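Local coordinates for phage-related protein (Bordetella bronchiseptica RB50, PDB 3BJQ) that probably serves as a major capsid protein of the phage E type, building the shell of a phage or prophage head, at residues E[168-173]-E[303-307]; E[47-51]-E[258-262]; E[55-59]-E[70-74]; E[80-86]-E[291-296]. All blocks are in the same frame, centred on the assembly; numbering follows the deposited sequence.

Contact 1 of 4, residues E[168-173]-E[303-307]; sequences AIADSI and LAGYL
In I169, chi1 of -66° places CG2 opposite the backbone N and CG1 opposite the carbonyl carbon, and CD1 then runs out along an extended chain to the strand. I173 differs: with chi1 at 69°, CG1 sits between its own N and carbonyl carbon, and the methyl CD1 lands 3.7 Å from A304 CB. From I169, CD1 slants across Y306 and touches its CB at 3.9 Å, while the same methyl lies 3.9 Å from A304 O. The preceding residue, A168, brings CB obliquely to the Y306 ring, 3.8 Å from CD2. At the other end, L303 lays its CB 4.0 Å from I173 CG2, and its CD2 branch reaches S172 OG at 3.7 Å. Helical residues 168-173 and strand residues 305-307 run nearly antiparallel (152°), their axes 8.8 Å apart: the C-terminal end of helix 158-173 packs on strand 305-309 of the mixed six-stranded sheet. F55 of helix 52-58 packs on both I173 and A304. No hydrogen bond crosses between the segments; H141 instead bonds to both S172 OG and G305 O, bridging helix and strand from outside the pair. The interface is buried and mainly apolar, its methyls packing on side chains and on the carbonyl oxygens of 303-305, so that the polar tie between helix and strand is made through H141.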
loop_
_atom_site.group_PDB
_atom_site.type_symbol
_atom_site.label_atom_id
_atom_site.label_comp_id
_atom_site.label_asym_id
_atom_site.label_seq_id
_atom_site.Cartn_x
_atom_site.Cartn_y
_atom_site.Cartn_z
ATOM N N ALA E 168 -23.761 20.338 -47.082
ATOM C CA ALA E 168 -25.143 20.132 -46.632
ATOM C C ALA E 168 -25.218 20.083 -45.117
ATOM O O ALA E 168 -26.045 20.753 -44.508
ATOM C CB ALA E 168 -25.722 18.864 -47.211
ATOM N N ILE E 169 -24.338 19.290 -44.511
ATOM C CA ILE E 169 -24.299 19.126 -43.066
ATOM C C ILE E 169 -23.843 20.399 -42.365
ATOM O O ILE E 169 -24.527 20.890 -41.476
ATOM C CB ILE E 169 -23.357 17.971 -42.649
ATOM C CG1 ILE E 169 -23.914 16.622 -43.130
ATOM C CG2 ILE E 169 -23.144 17.970 -41.151
ATOM C CD1 ILE E 169 -22.870 15.481 -43.068
ATOM N N ALA E 170 -22.684 20.927 -42.747
ATOM C CA ALA E 170 -22.112 22.098 -42.080
ATOM C C ALA E 170 -23.057 23.308 -42.101
ATOM O O ALA E 170 -23.085 24.109 -41.146
ATOM C CB ALA E 170 -20.765 22.458 -42.686
ATOM N N ASP E 171 -23.807 23.438 -43.188
ATOM C CA ASP E 171 -24.763 24.505 -43.308
ATOM C C ASP E 171 -25.948 24.279 -42.386
ATOM O O ASP E 171 -26.536 25.255 -41.887
ATOM C CB ASP E 171 -25.234 24.654 -44.764
ATOM C CG ASP E 171 -24.133 25.212 -45.698
ATOM O OD1 ASP E 171 -23.042 25.620 -45.211
ATOM O OD2 ASP E 171 -24.369 25.230 -46.934
ATOM N N SER E 172 -26.299 23.012 -42.162
ATOM C CA SER E 172 -27.456 22.678 -41.327
ATOM C C SER E 172 -27.188 22.808 -39.839
ATOM O O SER E 172 -28.052 23.244 -39.078
ATOM C CB SER E 172 -27.939 21.264 -41.618
ATOM O OG SER E 172 -28.581 21.215 -42.869
ATOM N N ILE E 173 -25.996 22.413 -39.413
ATOM C CA ILE E 173 -25.698 22.328 -37.987
ATOM C C ILE E 173 -24.553 23.211 -37.524
ATOM O O ILE E 173 -24.323 23.348 -36.328
ATOM C CB ILE E 173 -25.453 20.851 -37.559
ATOM C CG1 ILE E 173 -24.153 20.285 -38.137
ATOM C CG2 ILE E 173 -26.623 19.976 -37.986
ATOM C CD1 ILE E 173 -23.795 18.869 -37.597
ATOM N N LEU E 303 -30.000 15.890 -39.549
ATOM C CA LEU E 303 -29.299 16.954 -40.236
ATOM C C LEU E 303 -27.787 16.867 -40.064
ATOM O O LEU E 303 -27.057 17.571 -40.749
ATOM C CB LEU E 303 -29.767 18.333 -39.748
ATOM C CG LEU E 303 -31.156 18.783 -40.154
ATOM C CD1 LEU E 303 -31.449 20.131 -39.423
ATOM C CD2 LEU E 303 -31.280 18.934 -41.663
ATOM N N ALA E 304 -27.326 16.056 -39.118
ATOM C CA ALA E 304 -25.896 15.843 -38.937
ATOM C C ALA E 304 -25.392 14.654 -39.774
ATOM O O ALA E 304 -24.233 14.289 -39.654
ATOM C CB ALA E 304 -25.547 15.651 -37.465
ATOM N N GLY E 305 -26.265 14.089 -40.616
ATOM C CA GLY E 305 -25.936 12.960 -41.474
ATOM C C GLY E 305 -26.259 13.202 -42.939
ATOM O O GLY E 305 -27.064 14.080 -43.297
ATOM N N TYR E 306 -25.615 12.420 -43.795
ATOM C CA TYR E 306 -25.805 12.521 -45.232
ATOM C C TYR E 306 -25.551 11.157 -45.883
ATOM O O TYR E 306 -24.497 10.574 -45.683
ATOM C CB TYR E 306 -24.849 13.572 -45.788
ATOM C CG TYR E 306 -25.107 13.954 -47.238
ATOM C CD1 TYR E 306 -24.633 13.162 -48.279
ATOM C CD2 TYR E 306 -25.796 15.116 -47.559
ATOM C CE1 TYR E 306 -24.857 13.498 -49.586
ATOM C CE2 TYR E 306 -26.021 15.474 -48.868
ATOM C CZ TYR E 306 -25.546 14.660 -49.885
ATOM O OH TYR E 306 -25.752 14.984 -51.197
ATOM N N LEU E 307 -26.506 10.668 -46.664
ATOM C CA LEU E 307 -26.377 9.379 -47.319
ATOM C C LEU E 307 -26.144 9.479 -48.838
ATOM O O LEU E 307 -26.904 10.150 -49.556
ATOM C CB LEU E 307 -27.635 8.575 -47.053
ATOM C CG LEU E 307 -27.734 7.171 -47.653
ATOM C CD1 LEU E 307 -26.644 6.222 -47.108
ATOM C CD2 LEU E 307 -29.137 6.677 -47.401
#

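Contact 2 of 4, residues E[47-51]-E[258-262]; sequences ILTFG and VEEPS
F50 offers one ring face to P261 CA, which stands over its middle in a CH-pi contact, 3.8 Å from the centroid and only 7° off the ring normal. Chi1 of -45° turns the ring away from its own carbonyl carbon and beside its N, towards the proline. P261 also brings CG to within 4.0 Å of F50 CD1. The opposite face is backed, near the rim, by the carbonyl carbon of L48. In the ring plane, V258 O meets the edge at F50 CZ, 3.3 Å away, while the carbonyl oxygens of E259, E260 and S262 approach obliquely. L48 puts CG opposite its backbone N (chi1 -166°), sending CD2 across to E259 CA at 3.4 Å; the same methyl brushes CB and CG of E259. A water donates to L48 O at 2.8 Å and to V258 O at 2.6 Å, tying strand 44-49 to the loop that leads into strand 264-269. F55 of helix 52-58 touches both F50 and P261, and the carboxylate of E260 turns away to Y58 and N253. No direct hydrogen bond joins the segments: the phenyl ring is held by a C-H over its face and by V258 O at its hydrogen-bearing edge, a placement that is probably favourable electrostatically, and the one polar link across the contact is left to water.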
loop_
_atom_site.group_PDB
_atom_site.type_symbol
_atom_site.label_atom_id
_atom_site.label_comp_id
_atom_site.label_asym_id
_atom_site.label_seq_id
_atom_site.Cartn_x
_atom_site.Cartn_y
_atom_site.Cartn_z
ATOM N N ILE E 47 -36.770 8.954 -28.286
ATOM C CA ILE E 47 -35.427 9.334 -28.675
ATOM C C ILE E 47 -35.316 10.837 -28.515
ATOM O O ILE E 47 -36.132 11.581 -29.069
ATOM C CB ILE E 47 -35.131 8.965 -30.174
ATOM C CG1 ILE E 47 -35.227 7.452 -30.405
ATOM C CG2 ILE E 47 -33.759 9.501 -30.616
ATOM C CD1 ILE E 47 -35.198 7.040 -31.862
ATOM N N LEU E 48 -34.307 11.293 -27.783
ATOM C CA LEU E 48 -34.060 12.732 -27.677
ATOM C C LEU E 48 -33.523 13.142 -29.026
ATOM O O LEU E 48 -32.453 12.668 -29.452
ATOM C CB LEU E 48 -33.112 13.056 -26.530
ATOM C CG LEU E 48 -33.071 14.543 -26.161
ATOM C CD1 LEU E 48 -34.433 15.044 -25.627
ATOM C CD2 LEU E 48 -31.998 14.765 -25.130
ATOM N N THR E 49 -34.275 13.996 -29.713
ATOM C CA THR E 49 -34.049 14.312 -31.124
ATOM C C THR E 49 -33.529 15.732 -31.304
ATOM O O THR E 49 -33.950 16.659 -30.618
ATOM C CB THR E 49 -35.350 14.070 -31.916
ATOM O OG1 THR E 49 -35.772 12.717 -31.704
ATOM C CG2 THR E 49 -35.187 14.300 -33.426
ATOM N N PHE E 50 -32.605 15.883 -32.241
ATOM C CA PHE E 50 -31.978 17.153 -32.511
ATOM C C PHE E 50 -32.264 17.597 -33.929
ATOM O O PHE E 50 -31.728 17.050 -34.890
ATOM C CB PHE E 50 -30.477 17.039 -32.248
ATOM C CG PHE E 50 -30.162 16.324 -30.966
ATOM C CD1 PHE E 50 -30.449 16.915 -29.749
ATOM C CD2 PHE E 50 -29.675 15.038 -30.984
ATOM C CE1 PHE E 50 -30.182 16.265 -28.570
ATOM C CE2 PHE E 50 -29.397 14.370 -29.825
ATOM C CZ PHE E 50 -29.630 14.997 -28.603
ATOM N N GLY E 51 -33.125 18.598 -34.040
ATOM C CA GLY E 51 -33.441 19.215 -35.305
ATOM C C GLY E 51 -32.602 20.467 -35.475
ATOM O O GLY E 51 -31.608 20.661 -34.758
ATOM N N VAL E 258 -26.712 10.864 -24.395
ATOM C CA VAL E 258 -27.869 10.934 -25.301
ATOM C C VAL E 258 -28.481 12.350 -25.428
ATOM O O VAL E 258 -29.284 12.609 -26.320
ATOM C CB VAL E 258 -29.000 9.916 -24.906
ATOM C CG1 VAL E 258 -28.465 8.517 -24.894
ATOM C CG2 VAL E 258 -29.650 10.277 -23.538
ATOM N N GLU E 259 -28.087 13.256 -24.532
ATOM C CA GLU E 259 -28.622 14.606 -24.472
ATOM C C GLU E 259 -27.828 15.619 -25.315
ATOM O O GLU E 259 -28.271 16.746 -25.521
ATOM C CB GLU E 259 -28.631 15.060 -23.012
ATOM C CG GLU E 259 -29.433 14.141 -22.081
ATOM C CD GLU E 259 -29.461 14.652 -20.642
ATOM O OE1 GLU E 259 -28.699 14.119 -19.807
ATOM O OE2 GLU E 259 -30.239 15.589 -20.341
ATOM N N GLU E 260 -26.652 15.218 -25.779
ATOM C CA GLU E 260 -25.777 16.102 -26.516
ATOM C C GLU E 260 -25.999 15.925 -28.024
ATOM O O GLU E 260 -26.008 14.783 -28.507
ATOM C CB GLU E 260 -24.323 15.815 -26.151
ATOM C CG GLU E 260 -23.342 16.538 -27.020
ATOM C CD GLU E 260 -21.918 16.333 -26.558
ATOM O OE1 GLU E 260 -21.611 15.232 -26.038
ATOM O OE2 GLU E 260 -21.119 17.277 -26.719
ATOM N N PRO E 261 -26.262 17.038 -28.748
ATOM C CA PRO E 261 -26.428 16.992 -30.200
ATOM C C PRO E 261 -25.358 16.215 -30.953
ATOM O O PRO E 261 -24.144 16.502 -30.858
ATOM C CB PRO E 261 -26.505 18.459 -30.593
ATOM C CG PRO E 261 -27.114 19.108 -29.451
ATOM C CD PRO E 261 -26.577 18.383 -28.237
ATOM N N SER E 262 -25.844 15.222 -31.697
ATOM C CA SER E 262 -25.035 14.343 -32.506
ATOM C C SER E 262 -25.939 13.602 -33.482
ATOM O O SER E 262 -27.159 13.598 -33.305
ATOM C CB SER E 262 -24.291 13.333 -31.603
ATOM O OG SER E 262 -23.168 12.774 -32.264
HETATM O O HOH W 1 -30.366 11.235 -28.300
#

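Contact 3 of 4, residues E[55-59]-E[70-74]; sequences FRLYN and RIDFG
The last turn of helix 52-58 and the incoming end of the long loop that leads to strand 75-81 close on each other through a T-shaped aromatic pair, Y58 on F73. The edge of Y58 points at the face of F73: Y58 CD1 stands 3.9 Å above the centre of the phenyl ring, the planes are at 90° and the centroids 5.3 Å apart. Y58 has CG opposite its backbone N (chi1 -172°), which sets CD1 over the F73 face. F73 also reaches the helix backbone, its CE1 3.5 Å from Y58 CA, while L57 O lies at the phenyl edge. The pair lies at the base of an excursion, residues 60-69, without helix or strand. Farther out, L57 and I71 lie alongside with their chains pointing opposite ways, L57 CD2 pressing on I71 CD1 at a tight 3.5 Å; the same leucine methyl lies 3.6 Å from D72 O. Beyond them the loop belongs to the assembly: R70 forms salt bridges with E88 and D281 of a second subunit, D72 another with K90 of that subunit, and I71 packs on its I118.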
loop_
_atom_site.group_PDB
_atom_site.type_symbol
_atom_site.label_atom_id
_atom_site.label_comp_id
_atom_site.label_asym_id
_atom_site.label_seq_id
_atom_site.Cartn_x
_atom_site.Cartn_y
_atom_site.Cartn_z
ATOM N N PHE E 55 -29.381 22.140 -32.874
ATOM C CA PHE E 55 -27.992 22.405 -33.260
ATOM C C PHE E 55 -27.688 23.890 -33.234
ATOM O O PHE E 55 -26.589 24.270 -32.886
ATOM C CB PHE E 55 -27.632 21.811 -34.619
ATOM C CG PHE E 55 -27.386 20.325 -34.585
ATOM C CD1 PHE E 55 -26.179 19.827 -34.159
ATOM C CD2 PHE E 55 -28.356 19.434 -34.993
ATOM C CE1 PHE E 55 -25.933 18.451 -34.135
ATOM C CE2 PHE E 55 -28.122 18.063 -34.980
ATOM C CZ PHE E 55 -26.898 17.577 -34.551
ATOM N N ARG E 56 -28.652 24.728 -33.590
ATOM C CA ARG E 56 -28.442 26.167 -33.512
ATOM C C ARG E 56 -28.204 26.587 -32.053
ATOM O O ARG E 56 -27.277 27.343 -31.769
ATOM C CB ARG E 56 -29.632 26.932 -34.064
ATOM C CG ARG E 56 -29.345 28.410 -34.111
ATOM C CD ARG E 56 -30.360 29.164 -34.896
ATOM N NE ARG E 56 -29.858 30.498 -35.203
ATOM C CZ ARG E 56 -28.936 30.762 -36.129
ATOM N NH1 ARG E 56 -28.399 29.784 -36.864
ATOM N NH2 ARG E 56 -28.556 32.015 -36.330
ATOM N N LEU E 57 -29.067 26.116 -31.159
ATOM C CA LEU E 57 -28.961 26.398 -29.715
ATOM C C LEU E 57 -27.638 25.884 -29.132
ATOM O O LEU E 57 -26.995 26.558 -28.335
ATOM C CB LEU E 57 -30.119 25.731 -28.951
ATOM C CG LEU E 57 -30.597 26.484 -27.709
ATOM C CD1 LEU E 57 -31.420 27.681 -28.145
ATOM C CD2 LEU E 57 -31.418 25.606 -26.769
ATOM N N TYR E 58 -27.242 24.695 -29.559
ATOM C CA TYR E 58 -26.003 24.076 -29.137
ATOM C C TYR E 58 -24.807 24.972 -29.426
ATOM O O TYR E 58 -23.900 25.043 -28.612
ATOM C CB TYR E 58 -25.833 22.736 -29.844
ATOM C CG TYR E 58 -24.689 21.847 -29.393
ATOM C CD1 TYR E 58 -24.632 21.324 -28.099
ATOM C CD2 TYR E 58 -23.716 21.452 -30.288
ATOM C CE1 TYR E 58 -23.592 20.471 -27.715
ATOM C CE2 TYR E 58 -22.679 20.587 -29.921
ATOM C CZ TYR E 58 -22.612 20.113 -28.643
ATOM O OH TYR E 58 -21.579 19.255 -28.325
ATOM N N ASN E 59 -24.819 25.660 -30.569
ATOM C CA ASN E 59 -23.729 26.566 -30.946
ATOM C C ASN E 59 -24.105 28.050 -30.897
ATOM O O ASN E 59 -23.642 28.852 -31.683
ATOM C CB ASN E 59 -23.172 26.153 -32.304
ATOM C CG ASN E 59 -22.526 24.779 -32.269
ATOM O OD1 ASN E 59 -21.739 24.477 -31.377
ATOM N ND2 ASN E 59 -22.844 23.955 -33.243
ATOM N N ARG E 70 -29.812 26.366 -16.568
ATOM C CA ARG E 70 -29.909 25.038 -17.181
ATOM C C ARG E 70 -30.244 25.087 -18.670
ATOM O O ARG E 70 -30.836 26.048 -19.134
ATOM C CB ARG E 70 -30.986 24.258 -16.441
ATOM C CG ARG E 70 -30.794 24.349 -14.957
ATOM C CD ARG E 70 -31.922 23.748 -14.180
ATOM N NE ARG E 70 -31.799 24.108 -12.774
ATOM C CZ ARG E 70 -32.644 23.711 -11.835
ATOM N NH1 ARG E 70 -33.694 22.947 -12.148
ATOM N NH2 ARG E 70 -32.449 24.093 -10.577
ATOM N N ILE E 71 -29.886 24.035 -19.399
ATOM C CA ILE E 71 -30.143 23.963 -20.834
ATOM C C ILE E 71 -30.440 22.534 -21.311
ATOM O O ILE E 71 -29.731 21.588 -20.956
ATOM C CB ILE E 71 -28.931 24.509 -21.638
ATOM C CG1 ILE E 71 -29.255 24.648 -23.139
ATOM C CG2 ILE E 71 -27.689 23.597 -21.438
ATOM C CD1 ILE E 71 -30.194 25.770 -23.510
ATOM N N ASP E 72 -31.521 22.384 -22.077
ATOM C CA ASP E 72 -31.761 21.173 -22.868
ATOM C C ASP E 72 -31.654 21.604 -24.327
ATOM O O ASP E 72 -31.879 22.780 -24.651
ATOM C CB ASP E 72 -33.134 20.575 -22.595
ATOM C CG ASP E 72 -33.351 20.244 -21.123
ATOM O OD1 ASP E 72 -33.058 19.095 -20.721
ATOM O OD2 ASP E 72 -33.792 21.140 -20.363
ATOM N N PHE E 73 -31.280 20.669 -25.193
ATOM C CA PHE E 73 -31.173 20.928 -26.630
ATOM C C PHE E 73 -32.221 20.181 -27.453
ATOM O O PHE E 73 -32.816 20.773 -28.366
ATOM C CB PHE E 73 -29.791 20.571 -27.142
ATOM C CG PHE E 73 -28.725 21.328 -26.471
ATOM C CD1 PHE E 73 -28.577 22.670 -26.723
ATOM C CD2 PHE E 73 -27.909 20.730 -25.536
ATOM C CE1 PHE E 73 -27.619 23.396 -26.079
ATOM C CE2 PHE E 73 -26.946 21.464 -24.892
ATOM C CZ PHE E 73 -26.812 22.783 -25.168
ATOM N N GLY E 74 -32.454 18.910 -27.130
ATOM C CA GLY E 74 -33.311 18.070 -27.965
ATOM C C GLY E 74 -34.762 18.017 -27.546
ATOM O O GLY E 74 -35.122 18.580 -26.506
#

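Contact 4 of 4, residues E[80-86]-E[291-296]; sequences YSIVPSA and VSDDNT
The Y80 ring is met obliquely by T296, whose CG2 lies 4.2 Å from Y80 CD1; the ring also makes an edge-to-face pair with Y267, and its hydroxyl bonds to Q42 O. The other flat groups are the carboxylate of D294 and the amide of N295. OD1 of D294 takes the N-H of S85 on its syn side, 32° out of the carboxylate plane, in a nearly straight bond of 2.9 Å (169° at the hydrogen). P84 CA sits beside the same oxygen, and the second oxygen, OD2, is held by the hydroxyl of Y43. N295 keeps D293 O within the plane of its own amide, ND2 to O 2.9 Å. The chains run almost antiparallel here, where strand 75-81 gives out and strand 286-299 is interrupted at D293 and D294, so water replaces direct backbone pairing: one molecule accepts from V83 N and donates to N295 O, another donates to V83 O and accepts from N295 N. Residues 82-86 are the link from strand 75-81 to strand 87-92, which pairs with strand 286-299 in the mixed sheet. I82 is buried against D294 and T296. Its CG2, opposite the backbone N (chi1 -68°), packs 3.6 Å from D294 CB, and its CG1 reaches T296 CG2 at 3.8 Å. Beyond the aspartate, A86 closes the segment with CA 3.3 Å from V291 O, a CA-H...O contact, while its CB touches S292 OG at 3.3 Å.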
loop_
_atom_site.group_PDB
_atom_site.type_symbol
_atom_site.label_atom_id
_atom_site.label_comp_id
_atom_site.label_asym_id
_atom_site.label_seq_id
_atom_site.Cartn_x
_atom_site.Cartn_y
_atom_site.Cartn_z
ATOM N N TYR E 80 -38.417 4.591 -28.888
ATOM C CA TYR E 80 -37.390 3.573 -29.004
ATOM C C TYR E 80 -37.772 2.433 -28.091
ATOM O O TYR E 80 -38.492 2.623 -27.112
ATOM C CB TYR E 80 -36.006 4.106 -28.616
ATOM C CG TYR E 80 -35.747 4.246 -27.119
ATOM C CD1 TYR E 80 -35.377 3.149 -26.345
ATOM C CD2 TYR E 80 -35.812 5.485 -26.505
ATOM C CE1 TYR E 80 -35.100 3.289 -24.995
ATOM C CE2 TYR E 80 -35.561 5.635 -25.164
ATOM C CZ TYR E 80 -35.202 4.541 -24.417
ATOM O OH TYR E 80 -34.961 4.710 -23.090
ATOM N N SER E 81 -37.241 1.253 -28.389
ATOM C CA SER E 81 -37.491 0.106 -27.562
ATOM C C SER E 81 -36.259 -0.792 -27.541
ATOM O O SER E 81 -35.788 -1.271 -28.584
ATOM C CB SER E 81 -38.729 -0.659 -28.036
ATOM O OG SER E 81 -38.991 -1.762 -27.173
ATOM N N ILE E 82 -35.726 -0.992 -26.342
ATOM C CA ILE E 82 -34.582 -1.857 -26.167
ATOM C C ILE E 82 -35.191 -3.208 -25.828
ATOM O O ILE E 82 -35.929 -3.333 -24.844
ATOM C CB ILE E 82 -33.661 -1.351 -25.044
ATOM C CG1 ILE E 82 -33.006 -0.034 -25.465
ATOM C CG2 ILE E 82 -32.609 -2.411 -24.679
ATOM C CD1 ILE E 82 -32.337 0.723 -24.344
ATOM N N VAL E 83 -34.922 -4.207 -26.661
ATOM C CA VAL E 83 -35.442 -5.557 -26.424
ATOM C C VAL E 83 -34.448 -6.309 -25.537
ATOM O O VAL E 83 -33.256 -6.390 -25.868
ATOM C CB VAL E 83 -35.723 -6.332 -27.752
ATOM C CG1 VAL E 83 -36.033 -7.812 -27.489
ATOM C CG2 VAL E 83 -36.896 -5.693 -28.496
ATOM N N PRO E 84 -34.922 -6.817 -24.383
ATOM C CA PRO E 84 -34.061 -7.623 -23.543
ATOM C C PRO E 84 -33.599 -8.840 -24.328
ATOM O O PRO E 84 -34.422 -9.636 -24.766
ATOM C CB PRO E 84 -34.981 -8.042 -22.390
ATOM C CG PRO E 84 -36.037 -7.065 -22.365
ATOM C CD PRO E 84 -36.260 -6.675 -23.786
ATOM N N SER E 85 -32.299 -8.977 -24.522
ATOM C CA SER E 85 -31.784 -10.022 -25.399
ATOM C C SER E 85 -30.555 -10.686 -24.787
ATOM O O SER E 85 -29.513 -10.835 -25.451
ATOM C CB SER E 85 -31.441 -9.429 -26.773
ATOM O OG SER E 85 -32.520 -8.672 -27.317
ATOM N N ALA E 86 -30.672 -11.060 -23.516
ATOM C CA ALA E 86 -29.583 -11.715 -22.810
ATOM C C ALA E 86 -29.329 -13.102 -23.400
ATOM O O ALA E 86 -30.261 -13.839 -23.721
ATOM C CB ALA E 86 -29.893 -11.809 -21.307
ATOM N N VAL E 291 -25.233 -13.320 -19.866
ATOM C CA VAL E 291 -24.578 -12.101 -20.370
ATOM C C VAL E 291 -25.668 -11.164 -20.935
ATOM O O VAL E 291 -26.491 -11.559 -21.766
ATOM C CB VAL E 291 -23.570 -12.417 -21.465
ATOM C CG1 VAL E 291 -22.863 -11.123 -21.917
ATOM C CG2 VAL E 291 -22.578 -13.452 -20.965
ATOM N N SER E 292 -25.667 -9.931 -20.457
ATOM C CA SER E 292 -26.651 -8.945 -20.835
ATOM C C SER E 292 -25.964 -7.718 -21.401
ATOM O O SER E 292 -25.071 -7.192 -20.784
ATOM C CB SER E 292 -27.464 -8.571 -19.592
ATOM O OG SER E 292 -28.420 -9.588 -19.289
ATOM N N ASP E 293 -26.392 -7.274 -22.583
ATOM C CA ASP E 293 -25.904 -6.021 -23.169
ATOM C C ASP E 293 -27.031 -5.403 -23.994
ATOM O O ASP E 293 -26.977 -5.363 -25.227
ATOM C CB ASP E 293 -24.658 -6.252 -24.023
ATOM C CG ASP E 293 -23.909 -4.970 -24.272
ATOM O OD1 ASP E 293 -24.505 -3.919 -23.928
ATOM O OD2 ASP E 293 -22.756 -4.998 -24.790
ATOM N N ASP E 294 -28.050 -4.923 -23.283
ATOM C CA ASP E 294 -29.303 -4.481 -23.866
ATOM C C ASP E 294 -29.130 -3.067 -24.399
ATOM O O ASP E 294 -28.793 -2.147 -23.657
ATOM C CB ASP E 294 -30.433 -4.515 -22.822
ATOM C CG ASP E 294 -30.830 -5.941 -22.410
ATOM O OD1 ASP E 294 -30.682 -6.879 -23.227
ATOM O OD2 ASP E 294 -31.334 -6.105 -21.278
ATOM N N ASN E 295 -29.344 -2.914 -25.692
ATOM C CA ASN E 295 -29.061 -1.665 -26.374
ATOM C C ASN E 295 -29.896 -1.533 -27.637
ATOM O O ASN E 295 -30.477 -2.504 -28.118
ATOM C CB ASN E 295 -27.574 -1.593 -26.740
ATOM C CG ASN E 295 -27.202 -2.513 -27.915
ATOM O OD1 ASN E 295 -27.158 -2.067 -29.071
ATOM N ND2 ASN E 295 -26.932 -3.797 -27.621
ATOM N N THR E 296 -29.975 -0.315 -28.147
ATOM C CA THR E 296 -30.559 -0.070 -29.458
ATOM C C THR E 296 -29.931 1.190 -30.047
ATOM O O THR E 296 -29.870 2.199 -29.364
ATOM C CB THR E 296 -32.119 0.058 -29.388
ATOM O OG1 THR E 296 -32.669 -0.216 -30.682
ATOM C CG2 THR E 296 -32.575 1.434 -28.917
HETATM O O HOH W 2 -32.964 -4.024 -28.544
HETATM O O HOH W 3 -30.933 -5.459 -26.748
#

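From the N terminus, strand 44-49 opens contact 2, which closes only at 258-262. Contact 3 follows at once in helix 52-58 and closes at 70-74, a short loop wholly within the span of contact 2; the two touch where P261 CD packs on Y58 CD1. Strand 75-81, paired with 44-49, then opens contact 4 at 80-86, and helix 158-173 opens contact 1. Contact 2 closes before contact 4 at 291-296 and contact 1 at 303-307, so contact 2 crosses both; contacts 1 and 4 also cross. L303 CD1 touches G51, joining contact 1 on the six-stranded sheet to contact 2, whereas contact 4 ties the two-stranded sheet to the five-stranded one.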